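Side-chain contact in probable GTP-binding protein EngB (PDB 2CXX), which binds guanine nucleotides as a P-loop GTPase of the EngB family, probably with magnesium, and is probably needed for normal cell division and septation: residues A[74-79]-A[121-126]. Sequence-based numbering, arbitrary orientation.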
# COMPACT_ATOMS: atom_id res chain seq x y z
N HIS A 74 -13.39 -6.03 -5.46
CA HIS A 74 -14.05 -6.29 -6.72
C HIS A 74 -13.27 -5.65 -7.90
O HIS A 74 -13.04 -6.28 -8.90
CB HIS A 74 -15.51 -5.81 -6.66
CG HIS A 74 -16.34 -6.29 -7.81
ND1 HIS A 74 -16.46 -7.63 -8.12
CD2 HIS A 74 -16.97 -5.62 -8.81
CE1 HIS A 74 -17.12 -7.77 -9.26
NE2 HIS A 74 -17.44 -6.56 -9.70
N PHE A 75 -12.84 -4.42 -7.74
CA PHE A 75 -12.06 -3.80 -8.81
C PHE A 75 -10.78 -4.61 -9.08
O PHE A 75 -10.46 -4.98 -10.24
CB PHE A 75 -11.67 -2.38 -8.40
CG PHE A 75 -10.94 -1.65 -9.47
CD1 PHE A 75 -11.64 -0.87 -10.40
CD2 PHE A 75 -9.54 -1.78 -9.58
CE1 PHE A 75 -10.97 -0.23 -11.42
CE2 PHE A 75 -8.86 -1.14 -10.61
CZ PHE A 75 -9.58 -0.37 -11.53
N ILE A 76 -10.04 -4.92 -8.02
CA ILE A 76 -8.76 -5.65 -8.26
C ILE A 76 -8.99 -7.07 -8.81
O ILE A 76 -8.27 -7.54 -9.71
CB ILE A 76 -7.91 -5.71 -6.95
CG1 ILE A 76 -7.58 -4.29 -6.52
CG2 ILE A 76 -6.64 -6.52 -7.18
CD1 ILE A 76 -6.95 -4.15 -5.11
N GLU A 77 -10.01 -7.74 -8.32
CA GLU A 77 -10.31 -9.06 -8.89
C GLU A 77 -10.67 -8.89 -10.36
O GLU A 77 -10.16 -9.62 -11.21
CB GLU A 77 -11.52 -9.69 -8.20
CG GLU A 77 -11.17 -10.37 -6.88
CD GLU A 77 -12.41 -10.86 -6.12
OE1 GLU A 77 -12.21 -11.71 -5.23
OE2 GLU A 77 -13.55 -10.42 -6.40
N ASP A 78 -11.52 -7.93 -10.69
CA ASP A 78 -11.96 -7.76 -12.09
C ASP A 78 -10.92 -7.26 -13.09
O ASP A 78 -11.00 -7.55 -14.30
CB ASP A 78 -13.15 -6.80 -12.17
CG ASP A 78 -14.40 -7.35 -11.57
OD1 ASP A 78 -14.41 -8.52 -11.20
OD2 ASP A 78 -15.39 -6.59 -11.50
N ASN A 79 -9.98 -6.49 -12.60
CA ASN A 79 -8.94 -5.91 -13.42
C ASN A 79 -7.56 -6.55 -13.21
O ASN A 79 -6.56 -6.06 -13.73
CB ASN A 79 -8.84 -4.43 -13.11
CG ASN A 79 -10.03 -3.65 -13.57
OD1 ASN A 79 -10.09 -3.22 -14.74
ND2 ASN A 79 -10.99 -3.44 -12.68
N LEU A 121 -4.13 -13.48 -5.98
CA LEU A 121 -4.43 -12.99 -7.34
C LEU A 121 -3.23 -12.92 -8.30
O LEU A 121 -3.39 -12.48 -9.42
CB LEU A 121 -5.05 -11.59 -7.23
CG LEU A 121 -6.58 -11.60 -7.11
CD1 LEU A 121 -7.03 -12.47 -5.96
CD2 LEU A 121 -7.06 -10.16 -6.89
N ASP A 122 -2.08 -13.36 -7.83
CA ASP A 122 -0.81 -13.42 -8.58
C ASP A 122 -0.36 -12.04 -9.03
O ASP A 122 0.25 -11.87 -10.07
CB ASP A 122 -0.88 -14.41 -9.77
CG ASP A 122 -1.27 -15.83 -9.33
OD1 ASP A 122 -0.86 -16.30 -8.23
OD2 ASP A 122 -1.91 -16.53 -10.14
N ILE A 123 -0.65 -11.03 -8.20
CA ILE A 123 -0.22 -9.69 -8.55
C ILE A 123 1.09 -9.36 -7.84
O ILE A 123 1.13 -9.37 -6.60
CB ILE A 123 -1.30 -8.67 -8.13
CG1 ILE A 123 -2.52 -8.85 -9.03
CG2 ILE A 123 -0.72 -7.22 -8.19
CD1 ILE A 123 -3.76 -8.00 -8.58
N PRO A 124 2.18 -9.09 -8.59
CA PRO A 124 3.47 -8.75 -7.98
C PRO A 124 3.21 -7.54 -7.06
O PRO A 124 2.59 -6.54 -7.47
CB PRO A 124 4.36 -8.32 -9.16
CG PRO A 124 3.64 -8.73 -10.35
CD PRO A 124 2.18 -8.80 -10.04
N THR A 125 3.70 -7.63 -5.82
CA THR A 125 3.45 -6.57 -4.85
C THR A 125 4.69 -6.06 -4.18
O THR A 125 5.51 -6.84 -3.69
CB THR A 125 2.49 -7.10 -3.77
OG1 THR A 125 1.25 -7.49 -4.37
CG2 THR A 125 2.20 -5.99 -2.72
N ILE A 126 4.84 -4.74 -4.14
CA ILE A 126 5.97 -4.14 -3.43
C ILE A 126 5.37 -3.51 -2.18
O ILE A 126 4.29 -2.95 -2.23
CB ILE A 126 6.66 -3.02 -4.30
CG1 ILE A 126 7.28 -3.64 -5.53
CG2 ILE A 126 7.65 -2.21 -3.46
CD1 ILE A 126 7.49 -2.62 -6.67
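The CG2 methyl of I76 touches two side chains of 121-126: it lies 3.5 Å from CD1 of I123 and 3.7 Å from CD2 of L121, the first a close methyl-methyl approach, the second an ordinary van der Waals distance. With chi1 at -61°, CG2 lies anti to the backbone N of I76 and CG1 anti to the carbonyl carbon; CG2 is the branch that meets 121-126. The I76 and L121 side chains run nearly perpendicular, so they meet methyl against methyl rather than lengthwise, whereas I123 reaches I76 with the far end of its extended chain (chi2 173°). L121 CD2 also rests on the helix surface next to I76, 4.0 Å from E77 CA and 4.1 Å from E77 CG. The E77 contribution is therefore its aliphatic base, while the side chain stays extended beyond CG and is largely solvent-exposed.

Behind this shell, L121 directly follows helix 110-120, and D122, with positive phi (62°), ends that helix in a Schellman motif that redirects the chain toward strand 125-130. Just beyond that turn, where the strand begins, T125 OG1 donates to I123 O (2.9 Å) from above the carbonyl plane. Backbone hydrogen bonds pair P124 and I126 with A86 of strand 85-91, and from helix 110-120 F114 packs on I76 and F117 on E77. The contact thus joins the C-terminal part of helix 62-79 to the helix-to-strand connection of the G domain. With 140 Å² buried and carbon atoms alone meeting, it is small apolar packing without directional bonds, grading from buried I76 and I123 to exposed E77.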